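Local coordinates for hypothetical protein PA2218 (Pseudomonas aeruginosa, PDB 2HDW), which is of unknown function but adopts the alpha/beta hydrolase fold and is probably a hydrolase, at residues 79-84 with 152-157; 109-114 with 278-283; 130-135 with 179-184; 202-207 with 261-266. All blocks are in the same frame, centred on the assembly; numbering follows the deposited sequence.

Contact 1: 79-84 with 152-157; sequences ITLAAD and TEDFSA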
loop_
_atom_site.group_PDB
_atom_site.type_symbol
_atom_site.label_atom_id
_atom_site.label_comp_id
_atom_site.label_asym_id
_atom_site.label_seq_id
_atom_site.Cartn_x
_atom_site.Cartn_y
_atom_site.Cartn_z
ATOM N N ILE A 79 7.038 -5.282 -15.520
ATOM C CA ILE A 79 6.402 -3.973 -15.430
ATOM C C ILE A 79 7.341 -2.982 -14.757
ATOM O O ILE A 79 7.956 -3.299 -13.736
ATOM C CB ILE A 79 5.079 -4.055 -14.632
ATOM C CG1 ILE A 79 4.167 -5.113 -15.266
ATOM C CG2 ILE A 79 4.384 -2.690 -14.618
ATOM C CD1 ILE A 79 2.823 -5.294 -14.569
ATOM N N THR A 80 7.460 -1.793 -15.345
ATOM C CA THR A 80 8.316 -0.743 -14.803
ATOM C C THR A 80 7.481 0.161 -13.904
ATOM O O THR A 80 6.442 0.680 -14.323
ATOM C CB THR A 80 8.946 0.097 -15.931
ATOM O OG1 THR A 80 9.764 -0.749 -16.749
ATOM C CG2 THR A 80 9.806 1.219 -15.353
ATOM N N LEU A 81 7.933 0.334 -12.666
ATOM C CA LEU A 81 7.216 1.152 -11.697
ATOM C C LEU A 81 7.859 2.516 -11.475
ATOM O O LEU A 81 9.065 2.679 -11.642
ATOM C CB LEU A 81 7.138 0.416 -10.357
ATOM C CG LEU A 81 6.665 -1.039 -10.388
ATOM C CD1 LEU A 81 6.735 -1.621 -8.986
ATOM C CD2 LEU A 81 5.241 -1.119 -10.930
ATOM N N ALA A 82 7.037 3.494 -11.106
ATOM C CA ALA A 82 7.515 4.841 -10.825
ATOM C C ALA A 82 7.483 5.034 -9.311
ATOM O O ALA A 82 6.616 4.491 -8.626
ATOM C CB ALA A 82 6.624 5.880 -11.510
ATOM N N ALA A 83 8.421 5.811 -8.784
ATOM C CA ALA A 83 8.470 6.032 -7.347
ATOM C C ALA A 83 9.187 7.318 -6.962
ATOM O O ALA A 83 9.917 7.906 -7.766
ATOM C CB ALA A 83 9.150 4.846 -6.667
ATOM N N ASP A 84 8.959 7.749 -5.724
ATOM C CA ASP A 84 9.599 8.937 -5.179
ATOM C C ASP A 84 10.593 8.425 -4.151
ATOM O O ASP A 84 10.242 7.628 -3.280
ATOM C CB ASP A 84 8.584 9.852 -4.483
ATOM C CG ASP A 84 7.707 10.615 -5.460
ATOM O OD1 ASP A 84 8.258 11.384 -6.279
ATOM O OD2 ASP A 84 6.464 10.456 -5.402
ATOM N N THR A 152 2.179 -8.114 -4.668
ATOM C CA THR A 152 3.127 -8.573 -3.659
ATOM C C THR A 152 4.518 -8.429 -4.285
ATOM O O THR A 152 5.459 -7.978 -3.637
ATOM C CB THR A 152 2.849 -10.039 -3.262
ATOM O OG1 THR A 152 1.620 -10.100 -2.524
ATOM C CG2 THR A 152 3.980 -10.592 -2.410
ATOM N N GLU A 153 4.631 -8.787 -5.562
ATOM C CA GLU A 153 5.900 -8.670 -6.286
ATOM C C GLU A 153 6.382 -7.208 -6.351
ATOM O O GLU A 153 7.582 -6.936 -6.220
ATOM C CB GLU A 153 5.743 -9.245 -7.701
ATOM C CG GLU A 153 6.828 -8.851 -8.706
ATOM C CD GLU A 153 8.243 -9.168 -8.236
ATOM O OE1 GLU A 153 8.436 -10.170 -7.516
ATOM O OE2 GLU A 153 9.173 -8.417 -8.608
ATOM N N ASP A 154 5.455 -6.270 -6.531
ATOM C CA ASP A 154 5.816 -4.849 -6.604
ATOM C C ASP A 154 6.642 -4.418 -5.395
ATOM O O ASP A 154 7.601 -3.659 -5.518
ATOM C CB ASP A 154 4.570 -3.959 -6.669
ATOM C CG ASP A 154 3.851 -4.033 -8.004
ATOM O OD1 ASP A 154 4.501 -4.306 -9.036
ATOM O OD2 ASP A 154 2.626 -3.787 -8.026
ATOM N N PHE A 155 6.265 -4.902 -4.220
ATOM C CA PHE A 155 6.979 -4.553 -3.002
ATOM C C PHE A 155 8.433 -5.019 -3.053
ATOM O O PHE A 155 9.339 -4.282 -2.679
ATOM C CB PHE A 155 6.273 -5.168 -1.791
ATOM C CG PHE A 155 5.767 -4.155 -0.807
ATOM C CD1 PHE A 155 4.484 -4.266 -0.277
ATOM C CD2 PHE A 155 6.582 -3.105 -0.388
ATOM C CE1 PHE A 155 4.016 -3.345 0.662
ATOM C CE2 PHE A 155 6.127 -2.175 0.552
ATOM C CZ PHE A 155 4.837 -2.297 1.079
ATOM N N SER A 156 8.655 -6.241 -3.518
ATOM C CA SER A 156 10.009 -6.768 -3.602
ATOM C C SER A 156 10.785 -6.142 -4.760
ATOM O O SER A 156 12.017 -6.115 -4.749
ATOM C CB SER A 156 9.975 -8.290 -3.721
ATOM O OG SER A 156 9.622 -8.861 -2.467
ATOM N N ALA A 157 10.066 -5.638 -5.758
ATOM C CA ALA A 157 10.711 -4.977 -6.885
ATOM C C ALA A 157 11.252 -3.649 -6.360
ATOM O O ALA A 157 12.307 -3.180 -6.796
ATOM C CB ALA A 157 9.708 -4.731 -8.004
#
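Leu81 of strand 80-88 sets its CD1 methyl against the carboxylate of Asp154 in helix 148-164, and the two side chains cross at about a right angle. Leu81 CD1 lies 3.5 Å from Asp154 OD1 and 3.9 Å from Asp154 CB, while the second methyl, Leu81 CD2, comes to 3.8 Å from the same oxygen, Asp154 OD1. One oxygen thus faces both branches of the leucine fork. The CB of Leu81 points toward the helix, and chi1 of -49° then lays CD1 and CD2 against OD1. Asp154 CG likewise lies beside its own backbone N, carrying the carboxylate nearer to the strand than the direction of its CB would suggest. One turn on, Ala157 CB reaches Leu81 CD1 at 4.4 Å; a single methyl suits a helix face that looks onto the sheet. Phe73 of strand 66-74 also touches Leu81, and Phe130 and Trp181 touch Asp154, so helix and sheet are packed here as in the core of an alpha/beta hydrolase. The acidic oxygen needs a partner in this buried place, and the hydroxyl of Ser133 hydrogen-bonds to OD1. Leu81 has no group to bond with OD1 and offers only van der Waals contact; by limiting the access of water it probably strengthens the bond between Ser133 and the carboxylate.

Contact 2: 109-114 with 278-283; sequences KEQSSG and VNSGNA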
loop_
_atom_site.group_PDB
_atom_site.type_symbol
_atom_site.label_atom_id
_atom_site.label_comp_id
_atom_site.label_asym_id
_atom_site.label_seq_id
_atom_site.Cartn_x
_atom_site.Cartn_y
_atom_site.Cartn_z
ATOM N N LYS A 109 1.511 7.266 -4.858
ATOM C CA LYS A 109 2.612 7.757 -4.041
ATOM C C LYS A 109 2.501 9.211 -3.582
ATOM O O LYS A 109 3.128 9.593 -2.598
ATOM C CB LYS A 109 3.934 7.564 -4.791
ATOM C CG LYS A 109 4.044 8.368 -6.087
ATOM C CD LYS A 109 5.259 7.933 -6.896
ATOM C CE LYS A 109 5.486 8.819 -8.122
ATOM N NZ LYS A 109 4.296 8.905 -9.018
ATOM N N GLU A 110 1.724 10.028 -4.286
ATOM C CA GLU A 110 1.588 11.426 -3.891
ATOM C C GLU A 110 0.671 11.586 -2.678
ATOM O O GLU A 110 0.573 12.667 -2.094
ATOM C CB GLU A 110 1.060 12.270 -5.056
ATOM C CG GLU A 110 2.016 12.380 -6.250
ATOM C CD GLU A 110 2.048 11.125 -7.113
ATOM O OE1 GLU A 110 1.198 10.226 -6.919
ATOM O OE2 GLU A 110 2.917 11.043 -8.006
ATOM N N GLN A 111 -0.001 10.503 -2.299
ATOM C CA GLN A 111 -0.898 10.544 -1.164
ATOM C C GLN A 111 -0.206 10.043 0.114
ATOM O O GLN A 111 0.958 10.371 0.348
ATOM C CB GLN A 111 -2.181 9.762 -1.503
ATOM C CG GLN A 111 -2.955 10.432 -2.654
ATOM C CD GLN A 111 -4.062 9.576 -3.245
ATOM O OE1 GLN A 111 -3.855 8.404 -3.574
ATOM N NE2 GLN A 111 -5.245 10.166 -3.407
ATOM N N SER A 112 -0.902 9.253 0.922
ATOM C CA SER A 112 -0.358 8.767 2.189
ATOM C C SER A 112 1.041 8.134 2.206
ATOM O O SER A 112 1.851 8.463 3.079
ATOM C CB SER A 112 -1.348 7.800 2.841
ATOM O OG SER A 112 -0.989 7.555 4.193
ATOM N N SER A 113 1.336 7.225 1.279
ATOM C CA SER A 113 2.654 6.591 1.280
ATOM C C SER A 113 3.765 7.631 1.152
ATOM O O SER A 113 4.815 7.516 1.785
ATOM C CB SER A 113 2.767 5.545 0.158
ATOM O OG SER A 113 2.535 6.106 -1.124
ATOM N N GLY A 114 3.530 8.649 0.331
ATOM C CA GLY A 114 4.517 9.699 0.157
ATOM C C GLY A 114 4.735 10.462 1.449
ATOM O O GLY A 114 5.871 10.772 1.815
ATOM N N VAL A 278 -6.873 5.656 -8.139
ATOM C CA VAL A 278 -8.087 4.892 -8.396
ATOM C C VAL A 278 -9.171 5.365 -7.428
ATOM O O VAL A 278 -10.318 5.597 -7.814
ATOM C CB VAL A 278 -7.861 3.374 -8.154
ATOM C CG1 VAL A 278 -9.202 2.674 -7.893
ATOM C CG2 VAL A 278 -7.170 2.754 -9.355
ATOM N N ASN A 279 -8.797 5.509 -6.162
ATOM C CA ASN A 279 -9.751 5.919 -5.147
ATOM C C ASN A 279 -10.245 7.351 -5.293
ATOM O O ASN A 279 -11.292 7.703 -4.754
ATOM C CB ASN A 279 -9.157 5.688 -3.754
ATOM C CG ASN A 279 -8.841 4.221 -3.504
ATOM O OD1 ASN A 279 -9.439 3.340 -4.126
ATOM N ND2 ASN A 279 -7.909 3.952 -2.593
ATOM N N SER A 280 -9.507 8.177 -6.025
ATOM C CA SER A 280 -9.922 9.562 -6.221
ATOM C C SER A 280 -10.790 9.747 -7.465
ATOM O O SER A 280 -10.382 10.396 -8.425
ATOM C CB SER A 280 -8.703 10.491 -6.303
ATOM O OG SER A 280 -8.117 10.700 -5.024
ATOM N N GLY A 281 -11.984 9.165 -7.452
ATOM C CA GLY A 281 -12.893 9.324 -8.576
ATOM C C GLY A 281 -12.722 8.404 -9.771
ATOM O O GLY A 281 -13.438 8.547 -10.764
ATOM N N ASN A 282 -11.777 7.473 -9.706
ATOM C CA ASN A 282 -11.590 6.543 -10.809
ATOM C C ASN A 282 -12.016 5.149 -10.370
ATOM O O ASN A 282 -12.968 5.019 -9.596
ATOM C CB ASN A 282 -10.133 6.565 -11.284
ATOM C CG ASN A 282 -9.730 7.926 -11.816
ATOM O OD1 ASN A 282 -9.024 8.681 -11.151
ATOM N ND2 ASN A 282 -10.202 8.257 -13.015
ATOM N N ALA A 283 -11.337 4.109 -10.849
ATOM C CA ALA A 283 -11.719 2.750 -10.475
ATOM C C ALA A 283 -10.878 1.667 -11.110
ATOM O O ALA A 283 -10.166 1.898 -12.082
ATOM C CB ALA A 283 -13.166 2.507 -10.840
#
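Gln111 and Ser280 meet through their polar ends alone, Gln111 NE2 lying 3.3 Å from Ser280 OG. The bond is long and bent (N-H...O angle 126°), hence weak. An extended glutamine chain spans the gap, CG leaving CB on the side away from the carbonyl carbon (chi1 -64°) and the later carbons stretched out toward the serine. The tight part of the contact is this glutamine, which packs against Tyr266, Tyr267 and Ala277. The better partner of NE2 is the carbonyl of Gly272, and that of Ser280 OG is the carbonyl of Tyr267; Gln111 OE1 accepts from the backbone N of Val108, which fixes the sense of the amide. Beside the contact, within 109-114, Lys109 NZ makes a strong ionic pair with Glu110 OE2 at 2.7 Å. The same ammonium also meets Asp131 and Glu137, and Glu110 pairs with Arg276, a cluster of mixed charge. The loose part is the weak bond itself and the chain beyond Ser280, the centre of an inverse gamma turn, which becomes partly exposed at Gly281, whose positive phi suits glycine. The contact joins the loop after strand 96-102 to the insertion between strands 197-201 and 309-314, the place where cap structures occur in this fold. A long amide and a short hydroxyl, each committed mainly to a backbone carbonyl, imply a light polar link between two loops that other bonds hold in place.

Contact 3: 130-135 with 179-184; sequences FDPSYT and CGWGGM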
loop_
_atom_site.group_PDB
_atom_site.type_symbol
_atom_site.label_atom_id
_atom_site.label_comp_id
_atom_site.label_asym_id
_atom_site.label_seq_id
_atom_site.Cartn_x
_atom_site.Cartn_y
_atom_site.Cartn_z
ATOM N N PHE A 130 6.194 4.112 -3.885
ATOM C CA PHE A 130 6.005 3.729 -5.277
ATOM C C PHE A 130 4.561 3.560 -5.725
ATOM O O PHE A 130 3.657 3.359 -4.912
ATOM C CB PHE A 130 6.741 2.414 -5.531
ATOM C CG PHE A 130 6.152 1.244 -4.789
ATOM C CD1 PHE A 130 5.062 0.547 -5.313
ATOM C CD2 PHE A 130 6.661 0.862 -3.548
ATOM C CE1 PHE A 130 4.484 -0.513 -4.611
ATOM C CE2 PHE A 130 6.092 -0.196 -2.834
ATOM C CZ PHE A 130 5.001 -0.885 -3.369
ATOM N N ASP A 131 4.359 3.647 -7.036
ATOM C CA ASP A 131 3.046 3.438 -7.617
ATOM C C ASP A 131 2.979 1.977 -8.052
ATOM O O ASP A 131 3.834 1.499 -8.806
ATOM C CB ASP A 131 2.824 4.341 -8.836
ATOM C CG ASP A 131 2.544 5.780 -8.452
ATOM O OD1 ASP A 131 2.002 6.003 -7.345
ATOM O OD2 ASP A 131 2.844 6.685 -9.263
ATOM N N PRO A 132 1.972 1.240 -7.560
ATOM C CA PRO A 132 1.806 -0.174 -7.912
ATOM C C PRO A 132 1.660 -0.362 -9.421
ATOM O O PRO A 132 1.295 0.574 -10.142
ATOM C CB PRO A 132 0.531 -0.566 -7.166
ATOM C CG PRO A 132 0.564 0.325 -5.952
ATOM C CD PRO A 132 0.996 1.649 -6.533
ATOM N N SER A 133 1.963 -1.570 -9.893
ATOM C CA SER A 133 1.840 -1.906 -11.312
ATOM C C SER A 133 0.482 -1.467 -11.865
ATOM O O SER A 133 -0.531 -1.563 -11.177
ATOM C CB SER A 133 1.993 -3.422 -11.512
ATOM O OG SER A 133 3.351 -3.835 -11.435
ATOM N N TYR A 134 0.473 -0.990 -13.107
ATOM C CA TYR A 134 -0.751 -0.554 -13.784
ATOM C C TYR A 134 -1.401 0.721 -13.241
ATOM O O TYR A 134 -2.447 1.133 -13.752
ATOM C CB TYR A 134 -1.813 -1.658 -13.746
ATOM C CG TYR A 134 -1.384 -3.001 -14.281
ATOM C CD1 TYR A 134 -1.322 -3.251 -15.653
ATOM C CD2 TYR A 134 -1.068 -4.039 -13.408
ATOM C CE1 TYR A 134 -0.955 -4.509 -16.136
ATOM C CE2 TYR A 134 -0.702 -5.297 -13.880
ATOM C CZ TYR A 134 -0.645 -5.526 -15.239
ATOM O OH TYR A 134 -0.250 -6.769 -15.684
ATOM N N THR A 135 -0.808 1.342 -12.222
ATOM C CA THR A 135 -1.399 2.548 -11.639
ATOM C C THR A 135 -0.441 3.729 -11.509
ATOM O O THR A 135 0.768 3.585 -11.685
ATOM C CB THR A 135 -1.980 2.264 -10.232
ATOM O OG1 THR A 135 -0.911 2.045 -9.303
ATOM C CG2 THR A 135 -2.868 1.023 -10.265
ATOM N N CYS A 179 -2.926 0.507 4.817
ATOM C CA CYS A 179 -4.238 0.109 4.332
ATOM C C CYS A 179 -4.162 -1.248 3.623
ATOM O O CYS A 179 -3.623 -2.215 4.167
ATOM C CB CYS A 179 -4.752 1.199 3.382
ATOM S SG CYS A 179 -6.528 1.175 2.999
ATOM N N GLY A 180 -4.688 -1.310 2.403
ATOM C CA GLY A 180 -4.671 -2.550 1.646
ATOM C C GLY A 180 -3.287 -3.133 1.421
ATOM O O GLY A 180 -3.134 -4.345 1.271
ATOM N N TRP A 181 -2.266 -2.285 1.393
ATOM C CA TRP A 181 -0.920 -2.796 1.183
ATOM C C TRP A 181 -0.275 -3.316 2.457
ATOM O O TRP A 181 0.859 -3.814 2.442
ATOM C CB TRP A 181 -0.053 -1.740 0.510
ATOM C CG TRP A 181 -0.328 -1.699 -0.959
ATOM C CD1 TRP A 181 -1.442 -1.193 -1.578
ATOM C CD2 TRP A 181 0.472 -2.286 -1.989
ATOM N NE1 TRP A 181 -1.384 -1.438 -2.936
ATOM C CE2 TRP A 181 -0.221 -2.109 -3.211
ATOM C CE3 TRP A 181 1.707 -2.950 -1.998
ATOM C CZ2 TRP A 181 0.281 -2.575 -4.429
ATOM C CZ3 TRP A 181 2.207 -3.412 -3.211
ATOM C CH2 TRP A 181 1.492 -3.221 -4.410
ATOM N N GLY A 182 -1.006 -3.200 3.563
ATOM C CA GLY A 182 -0.510 -3.731 4.818
ATOM C C GLY A 182 -0.521 -5.242 4.634
ATOM O O GLY A 182 0.386 -5.943 5.061
ATOM N N GLY A 183 -1.563 -5.744 3.975
ATOM C CA GLY A 183 -1.658 -7.172 3.731
ATOM C C GLY A 183 -0.590 -7.621 2.748
ATOM O O GLY A 183 0.018 -8.678 2.918
ATOM N N MET A 184 -0.356 -6.814 1.715
ATOM C CA MET A 184 0.657 -7.136 0.713
ATOM C C MET A 184 2.066 -7.091 1.320
ATOM O O MET A 184 2.936 -7.872 0.934
ATOM C CB MET A 184 0.572 -6.165 -0.473
ATOM C CG MET A 184 0.031 -6.772 -1.789
ATOM S SD MET A 184 -1.751 -7.168 -1.825
ATOM C CE MET A 184 -2.450 -5.517 -2.114
#
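Trp181 points its CB toward the 130-135 loop, and from CG, set beside the backbone N (chi1 -80°), the indole extends across to Pro132 and Phe130. Trp181 NE1 is still 4.0 Å from Pro132 CG, while Trp181 CE2 comes to 3.7 Å from Pro132 CG. Trp181 CZ2 has the tightest approach, 3.3 Å from Pro132 CG; a rigid, compact proline ring suits so close an oblique approach to the indole. Helix 180-191, which carries the tryptophan, follows Cys179, whose positive phi (53°) is consistent with a nucleophile elbow, as in alpha/beta hydrolases, here between strand 173-178 and the helix. Farther round, Trp181 CH2 passes 3.9 Å from Pro132 CB, and Trp181 CZ3 meets Phe130 CZ at 3.8 Å. The phenyl presents its edge to the indole in an offset edge-to-face pair, Phe130 ring and six-membered ring of Trp181, centroids 5.5 Å apart and planes at 78°. Met184 CE, one turn along, covers part of one indole face, and Phe155 of helix 148-164 packs against both aromatic residues. Pro132 in turn opens a type II beta turn; its carbonyl O accepts from Thr135 N and, at 2.8 Å, from Thr135 OG1, both from the same face of the carbonyl plane.

Contact 4: 202-207 with 261-266; sequences TMYDMT and VDYHDY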
loop_
_atom_site.group_PDB
_atom_site.type_symbol
_atom_site.label_atom_id
_atom_site.label_comp_id
_atom_site.label_asym_id
_atom_site.label_seq_id
_atom_site.Cartn_x
_atom_site.Cartn_y
_atom_site.Cartn_z
ATOM N N THR A 202 -3.119 0.565 9.772
ATOM C CA THR A 202 -4.552 0.486 9.465
ATOM C C THR A 202 -4.792 -0.398 8.227
ATOM O O THR A 202 -5.471 -0.014 7.269
ATOM C CB THR A 202 -5.143 1.930 9.277
ATOM O OG1 THR A 202 -6.573 1.867 9.280
ATOM C CG2 THR A 202 -4.660 2.570 7.966
ATOM N N MET A 203 -4.250 -1.611 8.291
ATOM C CA MET A 203 -4.310 -2.571 7.191
ATOM C C MET A 203 -5.647 -3.215 6.851
ATOM O O MET A 203 -6.582 -3.252 7.655
ATOM C CB MET A 203 -3.292 -3.713 7.426
ATOM C CG MET A 203 -3.743 -4.799 8.432
ATOM S SD MET A 203 -2.673 -6.301 8.527
ATOM C CE MET A 203 -3.309 -7.296 7.175
ATOM N N TYR A 204 -5.684 -3.741 5.628
ATOM C CA TYR A 204 -6.801 -4.490 5.065
ATOM C C TYR A 204 -6.088 -5.703 4.473
ATOM O O TYR A 204 -4.907 -5.622 4.130
ATOM C CB TYR A 204 -7.424 -3.771 3.864
ATOM C CG TYR A 204 -8.671 -2.944 4.076
ATOM C CD1 TYR A 204 -8.656 -1.807 4.884
ATOM C CD2 TYR A 204 -9.833 -3.216 3.346
ATOM C CE1 TYR A 204 -9.757 -0.953 4.946
ATOM C CE2 TYR A 204 -10.939 -2.369 3.403
ATOM C CZ TYR A 204 -10.890 -1.235 4.199
ATOM O OH TYR A 204 -11.951 -0.352 4.206
ATOM N N ASP A 205 -6.788 -6.823 4.368
ATOM C CA ASP A 205 -6.244 -7.991 3.687
ATOM C C ASP A 205 -7.178 -7.907 2.479
ATOM O O ASP A 205 -8.345 -8.286 2.583
ATOM C CB ASP A 205 -6.506 -9.285 4.467
ATOM C CG ASP A 205 -6.255 -10.533 3.629
ATOM O OD1 ASP A 205 -6.345 -10.439 2.389
ATOM O OD2 ASP A 205 -5.991 -11.614 4.199
ATOM N N MET A 206 -6.696 -7.378 1.355
ATOM C CA MET A 206 -7.565 -7.229 0.193
ATOM C C MET A 206 -8.212 -8.507 -0.358
ATOM O O MET A 206 -9.299 -8.434 -0.945
ATOM C CB MET A 206 -6.844 -6.472 -0.934
ATOM C CG MET A 206 -6.495 -4.997 -0.617
ATOM S SD MET A 206 -7.866 -3.955 0.045
ATOM C CE MET A 206 -9.033 -4.111 -1.316
ATOM N N THR A 207 -7.580 -9.673 -0.185
ATOM C CA THR A 207 -8.191 -10.899 -0.698
ATOM C C THR A 207 -9.376 -11.262 0.190
ATOM O O THR A 207 -10.409 -11.740 -0.289
ATOM C CB THR A 207 -7.191 -12.100 -0.757
ATOM O OG1 THR A 207 -6.765 -12.464 0.566
ATOM C CG2 THR A 207 -5.984 -11.738 -1.608
ATOM N N VAL A 261 -17.803 7.899 4.300
ATOM C CA VAL A 261 -17.799 9.356 4.258
ATOM C C VAL A 261 -16.366 9.815 4.516
ATOM O O VAL A 261 -15.884 10.775 3.909
ATOM C CB VAL A 261 -18.710 9.947 5.342
ATOM C CG1 VAL A 261 -18.606 11.469 5.330
ATOM C CG2 VAL A 261 -20.157 9.504 5.100
ATOM N N ASP A 262 -15.689 9.117 5.427
ATOM C CA ASP A 262 -14.304 9.435 5.753
ATOM C C ASP A 262 -13.428 9.286 4.513
ATOM O O ASP A 262 -12.598 10.150 4.228
ATOM C CB ASP A 262 -13.769 8.502 6.842
ATOM C CG ASP A 262 -14.362 8.791 8.210
ATOM O OD1 ASP A 262 -15.031 9.836 8.376
ATOM O OD2 ASP A 262 -14.145 7.969 9.123
ATOM N N TYR A 263 -13.602 8.180 3.790
ATOM C CA TYR A 263 -12.817 7.936 2.584
ATOM C C TYR A 263 -13.024 9.057 1.574
ATOM O O TYR A 263 -12.074 9.535 0.957
ATOM C CB TYR A 263 -13.201 6.603 1.936
ATOM C CG TYR A 263 -12.503 5.389 2.511
ATOM C CD1 TYR A 263 -11.129 5.396 2.751
ATOM C CD2 TYR A 263 -13.203 4.208 2.748
ATOM C CE1 TYR A 263 -10.467 4.250 3.211
ATOM C CE2 TYR A 263 -12.552 3.054 3.204
ATOM C CZ TYR A 263 -11.185 3.084 3.432
ATOM O OH TYR A 263 -10.539 1.947 3.867
ATOM N N HIS A 264 -14.277 9.463 1.399
ATOM C CA HIS A 264 -14.591 10.544 0.475
ATOM C C HIS A 264 -13.899 11.833 0.908
ATOM O O HIS A 264 -13.296 12.527 0.094
ATOM C CB HIS A 264 -16.103 10.790 0.419
ATOM C CG HIS A 264 -16.472 12.081 -0.243
ATOM N ND1 HIS A 264 -16.315 13.304 0.373
ATOM C CD2 HIS A 264 -16.940 12.344 -1.485
ATOM C CE1 HIS A 264 -16.669 14.266 -0.462
ATOM N NE2 HIS A 264 -17.053 13.710 -1.597
ATOM N N ASP A 265 -13.988 12.150 2.195
ATOM C CA ASP A 265 -13.376 13.373 2.702
ATOM C C ASP A 265 -11.874 13.413 2.488
ATOM O O ASP A 265 -11.274 14.483 2.456
ATOM C CB ASP A 265 -13.700 13.555 4.180
ATOM C CG ASP A 265 -15.166 13.853 4.413
ATOM O OD1 ASP A 265 -15.865 14.195 3.435
ATOM O OD2 ASP A 265 -15.618 13.751 5.566
ATOM N N TYR A 266 -11.261 12.247 2.341
ATOM C CA TYR A 266 -9.825 12.204 2.109
ATOM C C TYR A 266 -9.516 12.205 0.613
ATOM O O TYR A 266 -8.802 13.077 0.105
ATOM C CB TYR A 266 -9.212 10.950 2.737
ATOM C CG TYR A 266 -7.737 10.815 2.433
ATOM C CD1 TYR A 266 -6.793 11.616 3.080
ATOM C CD2 TYR A 266 -7.289 9.937 1.447
ATOM C CE1 TYR A 266 -5.438 11.548 2.749
ATOM C CE2 TYR A 266 -5.940 9.864 1.104
ATOM C CZ TYR A 266 -5.023 10.670 1.757
ATOM O OH TYR A 266 -3.695 10.605 1.407
#
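Tyr204 and Tyr263 reach for each other from opposite directions and join by their hydroxyls. This hydrogen bond, Tyr204 OH to Tyr263 OH at 2.7 Å, is short, and either phenol could be its donor. Tyr204 OH sits at the edge of the Tyr263 ring, near its plane, whereas Tyr263 OH meets the Tyr204 ring obliquely, 3.2 Å from Tyr204 CE1. A chi1 of -98°, off the usual staggered value, keeps Tyr204 CG beside its backbone N and directs the ring toward Tyr263. Apolar contact adds little: Tyr204 CZ is 4.4 Å from Tyr263 CZ. Phe322 stacks on the Tyr204 ring, and His344 meets both tyrosines. Next to Tyr204, Asp205 is the N-cap of helix 206-212, Asp205 OD1 receiving Thr207 OG1 at 2.8 Å on the syn side and, weakly, Thr207 N; short acid and hydroxyl side chains suit a helix start. The contact ties the loop after strand 197-201 to helix 258-267, part of the long insertion before strand 309-314. Tyr204 OH also bonds to Tyr214 OH and His318 NE2. With one proton to give and three partners, Tyr204 OH must mostly accept, and the three groups together fix its position.

Along the chain contact 1 closes before contact 4 opens, its segments alternating with those of contacts 2 and 3, while contact 2 spans contacts 3 and 4. Contact 3 lies nearest the chain's centre, its own centre 9 Å from that of contact 1, 10 Å from contact 2 and 13 Å from contact 4; the centres of contacts 1 and 4 are 21 Å apart, on opposite sides of the chain's centre. A backbone hydrogen bond between Ala82 and Asp131 joins contacts 1 and 3, the Lys109-Asp131 salt bridge joins 2 and 3, and a backbone bond from Tyr204 to Cys179, the presumed nucleophile elbow, joins 3 and 4. Together the four connect the sheet, its flanking helices and the insertion.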